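Local coordinates for lipid-transfer protein (Thermomonospora curvata, PDB 6OK1), which is a lipid-transfer protein of the thiolase superfamily, with N- and C-terminal thiolase-like domains, at residues G367-T375 with S383-R391. Numbering follows the deposited sequence.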
ATOM      1  N   GLY A 367     -36.232  -9.695   5.464  1.00 40.09           N
ATOM      2  CA  GLY A 367     -36.761 -10.611   4.475  1.00 60.71           C
ATOM      3  C   GLY A 367     -35.704 -10.992   3.452  1.00117.30           C
ATOM      4  O   GLY A 367     -34.507 -10.767   3.636  1.00 50.83           O
ATOM      5  N   ASP A 368     -36.167 -11.575   2.351  1.00 44.92           N
ATOM      6  CA  ASP A 368     -35.271 -11.999   1.283  0.63 69.65           C
ATOM      7  C   ASP A 368     -34.663 -10.782   0.607  1.00107.35           C
ATOM      8  O   ASP A 368     -35.368  -9.839   0.255  1.00 41.22           O
ATOM      9  CB  ASP A 368     -36.026 -12.848   0.261  0.63134.83           C
ATOM     10  CG  ASP A 368     -36.369 -14.218   0.789  0.63134.69           C
ATOM     11  OD1 ASP A 368     -35.833 -14.583   1.852  0.63 53.55           O
ATOM     12  OD2 ASP A 368     -37.169 -14.929   0.145  0.63134.74           O
ATOM     13  N   VAL A 369     -33.348 -10.793   0.428  1.00 46.79           N
ATOM     14  CA  VAL A 369     -32.660  -9.682  -0.212  1.00 36.87           C
ATOM     15  C   VAL A 369     -31.817 -10.246  -1.342  1.00 38.13           C
ATOM     16  O   VAL A 369     -30.900 -11.042  -1.101  1.00 44.69           O
ATOM     17  CB  VAL A 369     -31.789  -8.900   0.790  1.00 37.53           C
ATOM     18  CG1 VAL A 369     -30.940  -7.851   0.069  1.00 49.21           C
ATOM     19  CG2 VAL A 369     -32.660  -8.243   1.858  1.00 44.13           C
ATOM     20  N   THR A 370     -32.089  -9.797  -2.566  1.00 36.24           N
ATOM     21  CA  THR A 370     -31.366 -10.334  -3.710  1.00 33.53           C
ATOM     22  C   THR A 370     -30.034  -9.629  -3.901  1.00 37.06           C
ATOM     23  O   THR A 370     -29.008 -10.291  -4.062  1.00 36.96           O
ATOM     24  CB  THR A 370     -32.220 -10.222  -4.977  1.00 38.53           C
ATOM     25  OG1 THR A 370     -33.409 -10.997  -4.805  1.00 42.12           O
ATOM     26  CG2 THR A 370     -31.489 -10.752  -6.183  1.00 40.10           C
ATOM     27  N   ASN A 371     -30.043  -8.293  -3.906  1.00 28.78           N
ATOM     28  CA  ASN A 371     -28.860  -7.485  -4.207  1.00 27.37           C
ATOM     29  C   ASN A 371     -28.628  -6.457  -3.105  1.00 30.29           C
ATOM     30  O   ASN A 371     -29.557  -5.743  -2.701  1.00 32.61           O
ATOM     31  CB  ASN A 371     -29.009  -6.763  -5.542  1.00 30.76           C
ATOM     32  CG  ASN A 371     -29.296  -7.714  -6.690  1.00 32.94           C
ATOM     33  OD1 ASN A 371     -28.461  -8.548  -7.049  1.00 34.28           O
ATOM     34  ND2 ASN A 371     -30.475  -7.574  -7.288  1.00 38.09           N
ATOM     35  N   VAL A 372     -27.386  -6.370  -2.635  1.00 27.32           N
ATOM     36  CA  VAL A 372     -27.001  -5.456  -1.565  1.00 28.13           C
ATOM     37  C   VAL A 372     -25.877  -4.565  -2.066  1.00 26.56           C
ATOM     38  O   VAL A 372     -24.867  -5.060  -2.575  1.00 29.21           O
ATOM     39  CB  VAL A 372     -26.548  -6.209  -0.301  1.00 28.78           C
ATOM     40  CG1 VAL A 372     -26.174  -5.189   0.796  1.00 30.66           C
ATOM     41  CG2 VAL A 372     -27.635  -7.134   0.191  1.00 33.61           C
ATOM     42  N   LEU A 373     -26.027  -3.258  -1.898  1.00 23.34           N
ATOM     43  CA  LEU A 373     -24.975  -2.319  -2.274  1.00 24.12           C
ATOM     44  C   LEU A 373     -24.214  -1.917  -1.021  1.00 30.21           C
ATOM     45  O   LEU A 373     -24.826  -1.572  -0.003  1.00 28.39           O
ATOM     46  CB  LEU A 373     -25.554  -1.090  -2.982  1.00 27.81           C
ATOM     47  CG  LEU A 373     -24.525  -0.211  -3.706  1.00 32.55           C
ATOM     48  CD1 LEU A 373     -25.168   0.513  -4.854  1.00 32.22           C
ATOM     49  CD2 LEU A 373     -23.896   0.800  -2.802  1.00 37.08           C
ATOM     50  N   VAL A 374     -22.883  -1.988  -1.093  1.00 24.20           N
ATOM     51  CA  VAL A 374     -22.004  -1.645   0.022  1.00 24.58           C
ATOM     52  C   VAL A 374     -21.059  -0.545  -0.424  1.00 25.83           C
ATOM     53  O   VAL A 374     -20.462  -0.635  -1.502  1.00 25.58           O
ATOM     54  CB  VAL A 374     -21.190  -2.850   0.524  1.00 27.64           C
ATOM     55  CG1 VAL A 374     -20.383  -2.420   1.783  1.00 25.36           C
ATOM     56  CG2 VAL A 374     -22.070  -4.012   0.787  1.00 36.60           C
ATOM     57  N   THR A 375     -20.911   0.487   0.400  1.00 23.58           N
ATOM     58  CA  THR A 375     -19.926   1.531   0.132  1.00 22.58           C
ATOM     59  C   THR A 375     -18.783   1.491   1.130  1.00 21.78           C
ATOM     60  O   THR A 375     -18.923   1.031   2.260  1.00 23.80           O
ATOM     61  CB  THR A 375     -20.542   2.937   0.167  1.00 28.89           C
ATOM     62  OG1 THR A 375     -21.088   3.206   1.466  1.00 24.95           O
ATOM     63  CG2 THR A 375     -21.629   3.057  -0.873  1.00 26.94           C
ATOM     64  N   SER A 383     -14.637   3.139  -2.804  1.00 18.60           N
ATOM     65  CA  SER A 383     -14.974   1.891  -3.485  1.00 21.92           C
ATOM     66  C   SER A 383     -16.369   1.443  -3.077  1.00 23.50           C
ATOM     67  O   SER A 383     -16.970   1.971  -2.142  1.00 22.55           O
ATOM     68  CB  SER A 383     -13.914   0.801  -3.185  1.00 22.97           C
ATOM     69  OG  SER A 383     -13.692   0.641  -1.791  1.00 21.21           O
ATOM     70  N   GLY A 384     -16.883   0.447  -3.801  1.00 21.50           N
ATOM     71  CA  GLY A 384     -18.199  -0.095  -3.523  1.00 24.06           C
ATOM     72  C   GLY A 384     -18.312  -1.494  -4.073  1.00 23.69           C
ATOM     73  O   GLY A 384     -17.503  -1.924  -4.906  1.00 23.53           O
ATOM     74  N   LEU A 385     -19.356  -2.186  -3.623  1.00 22.39           N
ATOM     75  CA  LEU A 385     -19.697  -3.506  -4.138  1.00 22.76           C
ATOM     76  C   LEU A 385     -21.189  -3.578  -4.358  1.00 26.99           C
ATOM     77  O   LEU A 385     -21.962  -2.951  -3.640  1.00 25.79           O
ATOM     78  CB  LEU A 385     -19.354  -4.636  -3.173  1.00 22.94           C
ATOM     79  CG  LEU A 385     -17.889  -4.718  -2.745  1.00 24.40           C
ATOM     80  CD1 LEU A 385     -17.785  -5.589  -1.537  1.00 22.79           C
ATOM     81  CD2 LEU A 385     -17.009  -5.211  -3.877  1.00 26.08           C
ATOM     82  N   ILE A 386     -21.596  -4.419  -5.308  1.00 24.35           N
ATOM     83  CA  ILE A 386     -22.932  -5.009  -5.259  1.00 23.85           C
ATOM     84  C   ILE A 386     -22.725  -6.506  -5.086  1.00 29.26           C
ATOM     85  O   ILE A 386     -22.078  -7.153  -5.920  1.00 26.84           O
ATOM     86  CB  ILE A 386     -23.783  -4.679  -6.496  1.00 25.13           C
ATOM     87  CG1 ILE A 386     -24.091  -3.174  -6.544  1.00 26.11           C
ATOM     88  CG2 ILE A 386     -25.101  -5.491  -6.466  1.00 28.35           C
ATOM     89  CD1 ILE A 386     -24.749  -2.685  -7.850  1.00 28.34           C
ATOM     90  N   LEU A 387     -23.218  -7.032  -3.967  1.00 27.19           N
ATOM     91  CA  LEU A 387     -23.245  -8.462  -3.695  1.00 25.47           C
ATOM     92  C   LEU A 387     -24.653  -8.976  -3.961  1.00 29.31           C
ATOM     93  O   LEU A 387     -25.639  -8.312  -3.616  1.00 30.51           O
ATOM     94  CB  LEU A 387     -22.844  -8.765  -2.249  1.00 27.33           C
ATOM     95  CG  LEU A 387     -21.465  -8.262  -1.833  1.00 28.13           C
ATOM     96  CD1 LEU A 387     -21.197  -8.691  -0.419  1.00 28.10           C
ATOM     97  CD2 LEU A 387     -20.393  -8.793  -2.762  1.00 30.57           C
ATOM     98  N   GLY A 388     -24.747 -10.151  -4.583  1.00 27.86           N
ATOM     99  CA  GLY A 388     -26.038 -10.672  -4.989  1.00 31.12           C
ATOM    100  C   GLY A 388     -26.173 -12.170  -4.816  1.00 38.48           C
ATOM    101  O   GLY A 388     -25.199 -12.926  -4.806  1.00 33.13           O
ATOM    102  N   ALA A 389     -27.426 -12.588  -4.673  1.00 33.77           N
ATOM    103  CA  ALA A 389     -27.727 -14.010  -4.694  1.00 44.11           C
ATOM    104  C   ALA A 389     -27.242 -14.620  -6.005  1.00 38.87           C
ATOM    105  O   ALA A 389     -27.107 -13.940  -7.029  1.00 46.50           O
ATOM    106  CB  ALA A 389     -29.227 -14.246  -4.518  1.00 46.51           C
ATOM    107  N   ASP A 390     -26.925 -15.908  -5.950  1.00 44.49           N
ATOM    108  CA  ASP A 390     -26.426 -16.611  -7.123  1.00 42.03           C
ATOM    109  C   ASP A 390     -27.495 -16.594  -8.208  1.00151.14           C
ATOM    110  O   ASP A 390     -28.648 -16.922  -7.941  1.00 47.86           O
ATOM    111  CB  ASP A 390     -26.074 -18.049  -6.739  1.00 40.22           C
ATOM    112  CG  ASP A 390     -25.280 -18.776  -7.814  1.00 40.80           C
ATOM    113  OD1 ASP A 390     -25.153 -18.253  -8.952  1.00 42.32           O
ATOM    114  OD2 ASP A 390     -24.765 -19.878  -7.499  1.00 42.12           O
ATOM    115  N   ARG A 391     -27.117 -16.206  -9.428  1.00 50.79           N
ATOM    116  CA  ARG A 391     -28.054 -16.047 -10.544  1.00138.79           C
ATOM    117  C   ARG A 391     -28.166 -17.312 -11.369  1.00182.30           C
ATOM    118  O   ARG A 391     -28.230 -17.264 -12.603  1.00164.77           O
ATOM    119  CB  ARG A 391     -27.636 -14.872 -11.425  1.00120.07           C
ATOM    120  CG  ARG A 391     -28.070 -13.504 -10.923  1.00129.43           C
ATOM    121  CD  ARG A 391     -27.877 -12.431 -11.994  1.00152.06           C
ATOM    122  NE  ARG A 391     -27.691 -11.109 -11.402  1.00 76.87           N
ATOM    123  CZ  ARG A 391     -27.356 -10.017 -12.081  1.00140.04           C
ATOM    124  NH1 ARG A 391     -27.201  -8.868 -11.440  1.00 65.04           N
ATOM    125  NH2 ARG A 391     -27.173 -10.069 -13.391  1.00 77.02           N
TER
HETATM  126  O   HOH W   1     -28.384 -11.247  -8.266  1.00 52.86           O
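Leu373 holds CG anti to its own backbone N (chi1 -166°), whereas Ile386 turns CG1 to lie beside its N (chi1 -66°); the two side chains thus meet at an oblique angle, Leu373 CG 4.1 Å from Ile386 CG1. Helix 268-281 packs over this face through Tyr278 and Leu277. Asn371, on the same face, sits across from Gly388 in a non-hydrogen-bonded pair, its OD1 3.8 Å from Gly388 CA. That OD1 accepts a hydrogen bond from a water, which also donates to Ala389 O and accepts from NE of the poorly ordered Arg391, in the guanidinium plane, while Asn371 ND2 reaches Asp287 O. Val372, Val374, Leu385 and Leu387 point to the other face, where Ala354 of helix 348-359 and Cys87 of helix 86-98 cover them. Five backbone hydrogen bonds join the segments; Val374 N donates to Leu385 O (2.9 Å, 171° at the hydrogen), and at the far end Ala389 N donates to Thr370 O (2.9 Å). Both residues of the pairs Val372-Leu387 and Val374-Leu385 donate and accept. Strand 290-292 continues the sheet beyond 371-375. The arrangement is an antiparallel beta hairpin with helices on both faces of its sheet, consistent with the layered alpha/beta thiolase fold.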